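Local coordinates for flavodoxin (Fusobacterium nucleatum, PDB 6OHK), which binds flavin mononucleotide and probably serves as a low-potential electron donor to a number of redox enzymes, at residues 19-24 against 88-93; 30-35 against 164-169; 54-57 against 63-66. The protein carries 1 engineered substitution. One frame throughout, in Å; residues are numbered along the deposited sequence.

Contact 1: 19-24 against 88-93; sequences VGIVDE and VGLGNQ. With FMN (flavin mononucleotide), chain B.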
loop_
_atom_site.group_PDB
_atom_site.type_symbol
_atom_site.label_atom_id
_atom_site.label_comp_id
_atom_site.label_asym_id
_atom_site.label_seq_id
_atom_site.Cartn_x
_atom_site.Cartn_y
_atom_site.Cartn_z
ATOM N N VAL A 19 -11.987 0.608 -1.554
ATOM C CA VAL A 19 -12.414 0.058 -2.841
ATOM C C VAL A 19 -12.290 1.106 -3.924
ATOM O O VAL A 19 -11.853 0.816 -5.052
ATOM C CB VAL A 19 -13.866 -0.473 -2.742
ATOM C CG1 VAL A 19 -14.419 -0.887 -4.118
ATOM C CG2 VAL A 19 -13.952 -1.619 -1.762
ATOM N N GLY A 20 -12.704 2.330 -3.624
ATOM C CA GLY A 20 -12.604 3.382 -4.593
ATOM C C GLY A 20 -11.175 3.673 -4.969
ATOM O O GLY A 20 -10.881 3.954 -6.128
ATOM N N ILE A 21 -10.268 3.646 -3.988
ATOM C CA ILE A 21 -8.853 3.849 -4.263
ATOM C C ILE A 21 -8.331 2.747 -5.173
ATOM O O ILE A 21 -7.580 3.008 -6.115
ATOM C CB ILE A 21 -8.059 3.920 -2.940
ATOM C CG1 ILE A 21 -8.285 5.222 -2.179
ATOM C CG2 ILE A 21 -6.584 3.648 -3.149
ATOM C CD1 ILE A 21 -8.631 6.418 -2.923
ATOM N N VAL A 22 -8.713 1.505 -4.911
ATOM C CA VAL A 22 -8.290 0.415 -5.764
ATOM C C VAL A 22 -8.814 0.607 -7.173
ATOM O O VAL A 22 -8.096 0.355 -8.145
ATOM C CB VAL A 22 -8.704 -0.925 -5.141
ATOM C CG1 VAL A 22 -8.554 -2.095 -6.127
ATOM C CG2 VAL A 22 -7.915 -1.155 -3.868
ATOM N N ASP A 23 -10.052 1.061 -7.320
ATOM C CA ASP A 23 -10.578 1.348 -8.655
ATOM C C ASP A 23 -9.756 2.404 -9.375
ATOM O O ASP A 23 -9.520 2.295 -10.588
ATOM C CB ASP A 23 -12.033 1.811 -8.560
ATOM C CG ASP A 23 -12.995 0.687 -8.237
ATOM O OD1 ASP A 23 -12.648 -0.498 -8.445
ATOM O OD2 ASP A 23 -14.122 1.008 -7.788
ATOM N N GLU A 24 -9.289 3.420 -8.663
ATOM C CA GLU A 24 -8.426 4.420 -9.274
ATOM C C GLU A 24 -7.086 3.830 -9.683
ATOM O O GLU A 24 -6.577 4.122 -10.779
ATOM C CB GLU A 24 -8.246 5.612 -8.327
ATOM C CG GLU A 24 -9.567 6.308 -8.066
ATOM C CD GLU A 24 -9.497 7.548 -7.192
ATOM O OE1 GLU A 24 -9.099 8.603 -7.717
ATOM O OE2 GLU A 24 -9.872 7.474 -5.997
ATOM N N VAL A 88 0.180 1.250 -0.046
ATOM C CA VAL A 88 -0.781 2.351 -0.037
ATOM C C VAL A 88 -1.530 2.320 1.280
ATOM O O VAL A 88 -2.136 1.306 1.618
ATOM C CB VAL A 88 -1.769 2.255 -1.208
ATOM C CG1 VAL A 88 -2.727 3.469 -1.191
ATOM C CG2 VAL A 88 -1.009 2.184 -2.539
ATOM N N GLY A 89 -1.533 3.435 1.996
ATOM C CA GLY A 89 -2.339 3.590 3.189
ATOM C C GLY A 89 -3.454 4.586 2.967
ATOM O O GLY A 89 -3.298 5.550 2.213
ATOM N N LEU A 90 -4.573 4.373 3.652
ATOM C CA LEU A 90 -5.640 5.369 3.802
ATOM C C LEU A 90 -5.777 5.673 5.276
ATOM O O LEU A 90 -5.686 4.773 6.115
ATOM C CB LEU A 90 -6.968 4.836 3.343
ATOM C CG LEU A 90 -7.213 4.793 1.841
ATOM C CD1 LEU A 90 -6.577 3.588 1.215
ATOM C CD2 LEU A 90 -8.689 4.731 1.612
ATOM N N GLY A 91 -5.958 6.954 5.585
ATOM C CA GLY A 91 -6.138 7.359 6.966
ATOM C C GLY A 91 -6.706 8.760 7.060
ATOM O O GLY A 91 -7.197 9.323 6.082
ATOM N N ASN A 92 -6.648 9.321 8.271
ATOM C CA ASN A 92 -7.125 10.673 8.552
ATOM C C ASN A 92 -6.036 11.376 9.350
ATOM O O ASN A 92 -5.836 11.077 10.525
ATOM C CB ASN A 92 -8.449 10.622 9.308
ATOM C CG ASN A 92 -8.964 12.007 9.672
ATOM O OD1 ASN A 92 -8.217 12.956 9.813
ATOM N ND2 ASN A 92 -10.274 12.122 9.812
ATOM N N GLN A 93 -5.304 12.273 8.704
ATOM C CA GLN A 93 -4.089 12.790 9.329
ATOM C C GLN A 93 -4.390 13.746 10.467
ATOM O O GLN A 93 -3.525 13.945 11.328
ATOM C CB GLN A 93 -3.198 13.463 8.277
ATOM C CG GLN A 93 -3.799 14.765 7.712
ATOM C CD GLN A 93 -3.223 15.098 6.362
ATOM O OE1 GLN A 93 -2.217 15.827 6.266
ATOM N NE2 GLN A 93 -3.823 14.557 5.319
HETATM N N1 FMN B . -6.804 6.726 10.176
HETATM C C2 FMN B . -5.435 6.838 10.466
HETATM O O2 FMN B . -4.694 7.410 9.738
HETATM N N3 FMN B . -4.967 6.264 11.699
HETATM C C4 FMN B . -5.749 5.615 12.616
HETATM O O4 FMN B . -5.225 5.166 13.615
HETATM C C4A FMN B . -7.134 5.534 12.308
HETATM N N5 FMN B . -7.984 4.896 13.209
HETATM C C5A FMN B . -9.366 4.911 12.870
HETATM C C6 FMN B . -10.280 4.399 13.809
HETATM C C7 FMN B . -11.628 4.375 13.514
HETATM C C7M FMN B . -12.505 3.715 14.590
HETATM C C8 FMN B . -12.098 4.949 12.341
HETATM C C8M FMN B . -13.580 4.866 12.043
HETATM C C9 FMN B . -11.195 5.462 11.414
HETATM C C9A FMN B . -9.851 5.467 11.694
HETATM N N10 FMN B . -8.923 6.009 10.715
HETATM C C10 FMN B . -7.596 6.075 11.082
HETATM C "C1'" FMN B . -9.402 6.569 9.453
HETATM C "C2'" FMN B . -9.715 5.448 8.417
HETATM O "O2'" FMN B . -8.581 4.649 8.132
HETATM C "C3'" FMN B . -10.161 6.107 7.100
HETATM O "O3'" FMN B . -11.418 6.709 7.338
HETATM C "C4'" FMN B . -10.238 5.199 5.874
HETATM O "O4'" FMN B . -10.516 6.010 4.738
HETATM C "C5'" FMN B . -11.300 4.114 5.998
HETATM O "O5'" FMN B . -11.148 3.235 4.895
HETATM P P FMN B . -12.266 2.122 4.585
HETATM O O1P FMN B . -11.737 1.440 3.344
HETATM O O2P FMN B . -12.417 1.189 5.737
HETATM O O3P FMN B . -13.578 2.869 4.317
#

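Contact 2: 30-35 against 164-169; sequences KKDDFK and EIKKEF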
loop_
_atom_site.group_PDB
_atom_site.type_symbol
_atom_site.label_atom_id
_atom_site.label_comp_id
_atom_site.label_asym_id
_atom_site.label_seq_id
_atom_site.Cartn_x
_atom_site.Cartn_y
_atom_site.Cartn_z
ATOM N N LYS A 30 -4.704 0.604 -16.537
ATOM C CA LYS A 30 -5.671 0.067 -17.499
ATOM C C LYS A 30 -5.009 -0.828 -18.536
ATOM O O LYS A 30 -5.582 -1.848 -18.934
ATOM C CB LYS A 30 -6.363 1.205 -18.263
ATOM C CG LYS A 30 -7.500 1.926 -17.569
ATOM C CD LYS A 30 -8.744 2.008 -18.429
ATOM C CE LYS A 30 -9.716 0.887 -18.114
ATOM N NZ LYS A 30 -10.225 1.002 -16.717
ATOM N N LYS A 31 -3.860 -0.416 -19.057
ATOM C CA LYS A 31 -3.179 -1.089 -20.165
ATOM C C LYS A 31 -2.136 -2.112 -19.721
ATOM O O LYS A 31 -1.390 -2.634 -20.557
ATOM C CB LYS A 31 -2.445 -0.043 -21.029
ATOM C CG LYS A 31 -3.319 1.048 -21.634
ATOM C CD LYS A 31 -4.697 0.543 -22.058
ATOM C CE LYS A 31 -4.620 -0.553 -23.114
ATOM N NZ LYS A 31 -5.938 -1.232 -23.283
ATOM N N ASP A 32 -2.024 -2.352 -18.435
ATOM C CA ASP A 32 -1.058 -3.248 -17.831
ATOM C C ASP A 32 -1.824 -4.382 -17.175
ATOM O O ASP A 32 -2.932 -4.180 -16.675
ATOM C CB ASP A 32 -0.299 -2.491 -16.737
ATOM C CG ASP A 32 0.412 -1.262 -17.268
ATOM O OD1 ASP A 32 1.076 -1.368 -18.314
ATOM O OD2 ASP A 32 0.303 -0.189 -16.639
ATOM N N ASP A 33 -1.226 -5.542 -17.081
ATOM C CA ASP A 33 -1.877 -6.686 -16.465
ATOM C C ASP A 33 -1.848 -6.592 -14.943
ATOM O O ASP A 33 -0.806 -6.332 -14.347
ATOM C CB ASP A 33 -1.202 -7.976 -16.893
ATOM C CG ASP A 33 -1.461 -8.328 -18.357
ATOM O OD1 ASP A 33 -2.450 -7.862 -18.953
ATOM O OD2 ASP A 33 -0.657 -9.101 -18.910
ATOM N N PHE A 34 -2.998 -6.814 -14.334
ATOM C CA PHE A 34 -3.119 -6.833 -12.881
ATOM C C PHE A 34 -4.185 -7.835 -12.490
ATOM O O PHE A 34 -5.051 -8.209 -13.290
ATOM C CB PHE A 34 -3.401 -5.445 -12.286
ATOM C CG PHE A 34 -4.720 -4.879 -12.697
ATOM C CD1 PHE A 34 -5.883 -5.257 -12.046
ATOM C CD2 PHE A 34 -4.809 -4.000 -13.759
ATOM C CE1 PHE A 34 -7.103 -4.780 -12.457
ATOM C CE2 PHE A 34 -6.035 -3.523 -14.143
ATOM C CZ PHE A 34 -7.166 -3.928 -13.497
ATOM N N LYS A 35 -4.135 -8.260 -11.230
ATOM C CA LYS A 35 -5.159 -9.104 -10.625
ATOM C C LYS A 35 -5.383 -8.574 -9.220
ATOM O O LYS A 35 -4.398 -8.275 -8.519
ATOM C CB LYS A 35 -4.690 -10.547 -10.526
ATOM C CG LYS A 35 -4.637 -11.353 -11.791
ATOM C CD LYS A 35 -5.149 -12.788 -11.449
ATOM C CE LYS A 35 -6.655 -12.818 -11.072
ATOM N NZ LYS A 35 -7.066 -13.922 -10.102
ATOM N N GLU A 164 5.825 6.235 -10.829
ATOM C CA GLU A 164 7.111 5.983 -10.208
ATOM C C GLU A 164 7.353 4.506 -9.971
ATOM O O GLU A 164 8.437 3.998 -10.276
ATOM C CB GLU A 164 7.252 6.755 -8.905
ATOM C CG GLU A 164 7.418 8.252 -9.095
ATOM C CD GLU A 164 8.468 8.603 -10.143
ATOM O OE1 GLU A 164 8.110 9.262 -11.147
ATOM O OE2 GLU A 164 9.637 8.197 -9.967
ATOM N N ILE A 165 6.380 3.797 -9.400
ATOM C CA ILE A 165 6.687 2.423 -9.024
ATOM C C ILE A 165 6.822 1.538 -10.247
ATOM O O ILE A 165 7.578 0.549 -10.219
ATOM C CB ILE A 165 5.725 1.829 -7.992
ATOM C CG1 ILE A 165 4.330 1.599 -8.571
ATOM C CG2 ILE A 165 5.688 2.695 -6.736
ATOM C CD1 ILE A 165 3.370 0.967 -7.555
ATOM N N LYS A 166 6.112 1.865 -11.321
ATOM C CA LYS A 166 6.246 1.055 -12.537
ATOM C C LYS A 166 7.692 1.002 -13.022
ATOM O O LYS A 166 8.104 0.006 -13.637
ATOM C CB LYS A 166 5.334 1.599 -13.643
ATOM C CG LYS A 166 3.900 1.194 -13.475
ATOM C CD LYS A 166 2.960 1.485 -14.599
ATOM C CE LYS A 166 3.065 2.803 -15.289
ATOM N NZ LYS A 166 2.391 2.619 -16.635
ATOM N N LYS A 167 8.508 2.011 -12.738
ATOM C CA LYS A 167 9.896 2.038 -13.155
ATOM C C LYS A 167 10.738 0.983 -12.502
ATOM O O LYS A 167 11.756 0.642 -12.999
ATOM C CB LYS A 167 10.510 3.408 -12.874
ATOM C CG LYS A 167 9.851 4.568 -13.578
ATOM C CD LYS A 167 10.461 5.925 -13.207
ATOM C CE LYS A 167 9.651 7.087 -13.740
ATOM N NZ LYS A 167 10.127 8.435 -13.297
ATOM N N GLU A 168 10.303 0.494 -11.346
ATOM C CA GLU A 168 11.012 -0.545 -10.620
ATOM C C GLU A 168 10.383 -1.933 -10.753
ATOM O O GLU A 168 10.935 -2.877 -10.364
ATOM C CB GLU A 168 11.165 -0.176 -9.146
ATOM C CG GLU A 168 12.254 0.855 -8.895
ATOM C CD GLU A 168 13.715 0.394 -9.064
ATOM O OE1 GLU A 168 14.077 -0.719 -8.800
ATOM O OE2 GLU A 168 14.518 1.164 -9.450
ATOM N N PHE A 169 9.187 -1.961 -11.320
ATOM C CA PHE A 169 8.499 -3.185 -11.465
ATOM C C PHE A 169 9.222 -4.170 -12.500
ATOM O O PHE A 169 9.912 -3.701 -13.381
ATOM C CB PHE A 169 7.040 -3.030 -11.871
ATOM C CG PHE A 169 6.067 -2.755 -10.741
ATOM C CD1 PHE A 169 6.338 -3.039 -9.443
ATOM C CD2 PHE A 169 4.850 -2.272 -11.034
ATOM C CE1 PHE A 169 5.408 -2.814 -8.438
ATOM C CE2 PHE A 169 3.930 -2.030 -10.026
ATOM C CZ PHE A 169 4.200 -2.330 -8.749
#

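Contact 3: 54-57 against 63-66; sequences LVTP and EAHA. With FMN (flavin mononucleotide), chain B.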
loop_
_atom_site.group_PDB
_atom_site.type_symbol
_atom_site.label_atom_id
_atom_site.label_comp_id
_atom_site.label_asym_id
_atom_site.label_seq_id
_atom_site.Cartn_x
_atom_site.Cartn_y
_atom_site.Cartn_z
ATOM N N LEU A 54 0.066 -3.330 -2.150
ATOM C CA LEU A 54 -0.654 -3.739 -0.943
ATOM C C LEU A 54 -1.282 -2.505 -0.330
ATOM O O LEU A 54 -0.594 -1.509 -0.110
ATOM C CB LEU A 54 0.298 -4.387 0.070
ATOM C CG LEU A 54 1.259 -5.438 -0.482
ATOM C CD1 LEU A 54 2.068 -6.017 0.674
ATOM C CD2 LEU A 54 0.580 -6.551 -1.254
ATOM N N VAL A 55 -2.589 -2.552 -0.101
ATOM C CA VAL A 55 -3.391 -1.382 0.262
ATOM C C VAL A 55 -4.143 -1.665 1.552
ATOM O O VAL A 55 -4.817 -2.689 1.677
ATOM C CB VAL A 55 -4.399 -1.059 -0.853
ATOM C CG1 VAL A 55 -5.128 0.240 -0.537
ATOM C CG2 VAL A 55 -3.749 -1.041 -2.228
ATOM N N THR A 56 -4.062 -0.749 2.504
ATOM C CA THR A 56 -4.864 -0.880 3.720
ATOM C C THR A 56 -5.290 0.473 4.273
ATOM O O THR A 56 -4.483 1.400 4.314
ATOM C CB THR A 56 -4.126 -1.680 4.813
ATOM O OG1 THR A 56 -5.018 -1.945 5.909
ATOM C CG2 THR A 56 -2.872 -0.957 5.318
ATOM N N PRO A 57 -6.525 0.590 4.750
ATOM C CA PRO A 57 -6.861 1.664 5.684
ATOM C C PRO A 57 -6.257 1.381 7.045
ATOM O O PRO A 57 -5.749 0.309 7.333
ATOM C CB PRO A 57 -8.384 1.606 5.717
ATOM C CG PRO A 57 -8.682 0.119 5.567
ATOM C CD PRO A 57 -7.633 -0.375 4.586
ATOM N N GLU A 63 -2.957 0.436 13.313
ATOM C CA GLU A 63 -2.921 -0.907 12.751
ATOM C C GLU A 63 -3.467 -0.905 11.334
ATOM O O GLU A 63 -4.180 0.004 10.913
ATOM C CB GLU A 63 -3.743 -1.885 13.592
ATOM C CG GLU A 63 -3.160 -2.119 14.970
ATOM C CD GLU A 63 -3.921 -3.174 15.760
ATOM O OE1 GLU A 63 -4.921 -3.721 15.269
ATOM O OE2 GLU A 63 -3.519 -3.442 16.916
ATOM N N ALA A 64 -3.139 -1.962 10.599
ATOM C CA ALA A 64 -3.816 -2.230 9.334
ATOM C C ALA A 64 -5.222 -2.751 9.621
ATOM O O ALA A 64 -5.590 -3.032 10.766
ATOM C CB ALA A 64 -3.004 -3.243 8.531
ATOM N N HIS A 65 -6.022 -2.907 8.582
ATOM C CA HIS A 65 -7.322 -3.544 8.724
ATOM C C HIS A 65 -7.143 -4.940 9.310
ATOM O O HIS A 65 -6.133 -5.597 9.078
ATOM C CB HIS A 65 -7.936 -3.614 7.332
ATOM C CG HIS A 65 -9.329 -4.174 7.279
ATOM N ND1 HIS A 65 -9.605 -5.517 7.353
ATOM C CD2 HIS A 65 -10.509 -3.544 7.091
ATOM C CE1 HIS A 65 -10.906 -5.696 7.243
ATOM N NE2 HIS A 65 -11.476 -4.512 7.084
ATOM N N ALA A 66 -8.157 -5.403 10.045
ATOM C CA ALA A 66 -8.091 -6.705 10.699
ATOM C C ALA A 66 -7.768 -7.828 9.735
ATOM O O ALA A 66 -7.119 -8.800 10.133
ATOM C CB ALA A 66 -9.408 -7.013 11.415
HETATM N N1 FMN B . -6.804 6.726 10.176
HETATM C C2 FMN B . -5.435 6.838 10.466
HETATM O O2 FMN B . -4.694 7.410 9.738
HETATM N N3 FMN B . -4.967 6.264 11.699
HETATM C C4 FMN B . -5.749 5.615 12.616
HETATM O O4 FMN B . -5.225 5.166 13.615
HETATM C C4A FMN B . -7.134 5.534 12.308
HETATM N N5 FMN B . -7.984 4.896 13.209
HETATM C C5A FMN B . -9.366 4.911 12.870
HETATM C C6 FMN B . -10.280 4.399 13.809
HETATM C C7 FMN B . -11.628 4.375 13.514
HETATM C C7M FMN B . -12.505 3.715 14.590
HETATM C C8 FMN B . -12.098 4.949 12.341
HETATM C C8M FMN B . -13.580 4.866 12.043
HETATM C C9 FMN B . -11.195 5.462 11.414
HETATM C C9A FMN B . -9.851 5.467 11.694
HETATM N N10 FMN B . -8.923 6.009 10.715
HETATM C C10 FMN B . -7.596 6.075 11.082
HETATM C "C1'" FMN B . -9.402 6.569 9.453
HETATM C "C2'" FMN B . -9.715 5.448 8.417
HETATM O "O2'" FMN B . -8.581 4.649 8.132
HETATM C "C3'" FMN B . -10.161 6.107 7.100
HETATM O "O3'" FMN B . -11.418 6.709 7.338
HETATM C "C4'" FMN B . -10.238 5.199 5.874
HETATM O "O4'" FMN B . -10.516 6.010 4.738
HETATM C "C5'" FMN B . -11.300 4.114 5.998
HETATM O "O5'" FMN B . -11.148 3.235 4.895
HETATM P P FMN B . -12.266 2.122 4.585
HETATM O O1P FMN B . -11.737 1.440 3.344
HETATM O O2P FMN B . -12.417 1.189 5.737
HETATM O O3P FMN B . -13.578 2.869 4.317
#

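Contact 1: 19-24 against 88-93
Ile21 lays its CG1 against the isobutyl end of Leu90, with CG1 3.8 Å from Leu90 CD2 and only slightly farther from Leu90 CD1. The two side chains slide past each other in opposite directions; Ile21 offers the methylene CG1, Leu90 its two end methyls. Ile21 sends CG1 and CG2 to different neighbours: CG1 lies beside the backbone N (chi1 -73°) and takes Leu90, while CG2, anti to the backbone N, reaches Val88, 4.3 Å from Val88 CG1. The fork thus straddles two residues of strand 84-90 that both point toward the helix. This is helix-on-sheet packing of the flavodoxin fold, in which helix 17-28 follows the phosphate-binding loop and covers one face of the parallel sheet. Val55 on the neighbouring strand and Trp161 of helix 154-166 close in around Val88. Leu90 also borders the cofactor: its CD2 is 3.8 Å from FMN O4', so one methyl touches both the helix and the ribityl chain. Beyond the strand the chain runs on along the pyrimidine edge of the flavin. Gly91 CA approaches FMN O2 to 3.1 Å. The backbone N of Asn92 is shared between two acceptors on that edge, FMN O2 at 3.1 Å and FMN N1 at 3.2 Å, with N-H...acceptor angles of 148° and 136°. Asn92 OD1 turns back to Ala95 N and Asn149 ND2, tying down the loop that presents this N-H.

Contact 2: 30-35 against 164-169
Lys166 reaches out from the C-terminal part of helix 154-166 to meet Asp32 on the loop before strand 34-38. Its CB points toward that loop, and CG lies beside the backbone N, anti to the carbonyl carbon (chi1 -79°). The chain runs extended through CG to CD, where the first contact is made: CD comes 3.7 Å from Asp32 OD2. A bend at chi3 (-42°) then folds CE and NZ round, and NZ ends 3.5 Å from the same oxygen. Asp32 OD2 is therefore approached by a methylene and by the ammonium of one lysine. The pairing is a salt bridge whose hydrogen bond is weak. Asp32 comes from the opposite direction, its CB also directed at the partner segment. In the alternating alpha/beta architecture of flavodoxin, this links the C-terminal helix to the entry of an edge strand, on the surface and away from the FMN site. Strand 34-38 pairs with strand 7-11, and Asp32 also touches Met4 near the start of the chain. Lys167, the next residue along the chain, turns to a different carboxylate: its NZ is 3.1 Å from Glu164 OE1, arriving on the syn side but 25° out of the carboxylate plane. Ile165 and Phe169 pack on Ile53 of strand 51-59, and Phe169 also on Ile7 of strand 7-11.

Contact 3: 54-57 against 63-66
A beta hairpin beside the FMN pocket joins residues 54-57 of strand 51-59, a central strand of the flavodoxin sheet, to the short, weakly bonded strand 63-64 running antiparallel to it. The bond between the two segments uses a side chain: His65 N donates to Thr56 OG1 at 3.0 Å, almost straight with an N-H...acceptor angle of 176°. The same hydroxyl donates onward to Pro57 O, 2.8 Å away, in the carbonyl plane and on a lone pair, with a C=O...donor angle of 135°. Two bonds thus grip OG1, one received and one given, and fix the rotation of the threonine. With OG1 anti to the backbone N (chi1 -172°), the hydroxyl faces the incoming chain while the methyl CG2 lies between the backbone N and the carbonyl carbon. Ala64 CB settles against this side chain, 3.6 Å from Thr56 OG1 and 3.9 Å from Thr56 CG2. Next along, the Pro57 ring borders both His65 and the cofactor. Its CG is 4.2 Å from His65 CB and sits at the edge of the imidazole, near the ring plane; CG also lies near the phosphate oxygens FMN O2P and O1P. Thr18 of helix 17-28, which binds FMN, also touches this proline. His65 is the N-cap of helix 66-69, and its ND1 accepts from Ala67 N, so backbone and side chain of one residue tie the hairpin's return to strand 51-59 and to the helix start. On the cofactor side, Pro57 CB stands 3.3 Å from FMN O5'.

How the contacts relate
All three contacts reach the same sheet. Contacts 1 and 3 meet directly, their centres 10 Å apart, because strands 84-90 and 51-59 are parallel neighbours: Val88 N lies 2.9 Å from Leu54 O and Val88 O 3.0 Å from Thr56 N, both probable hydrogen bonds, while Leu90 CB packs on Pro57 CA. Both border FMN, contact 1 along the ribityl chain and pyrimidine edge, contact 3 near the phosphate end. Contact 2 stands apart, its centre about 18 Å from that of contact 1 and about 21 Å from that of contact 3, across the chain's centre from contact 3. Helix 17-28 of contact 1 leads on to strand 34-38 of contact 2.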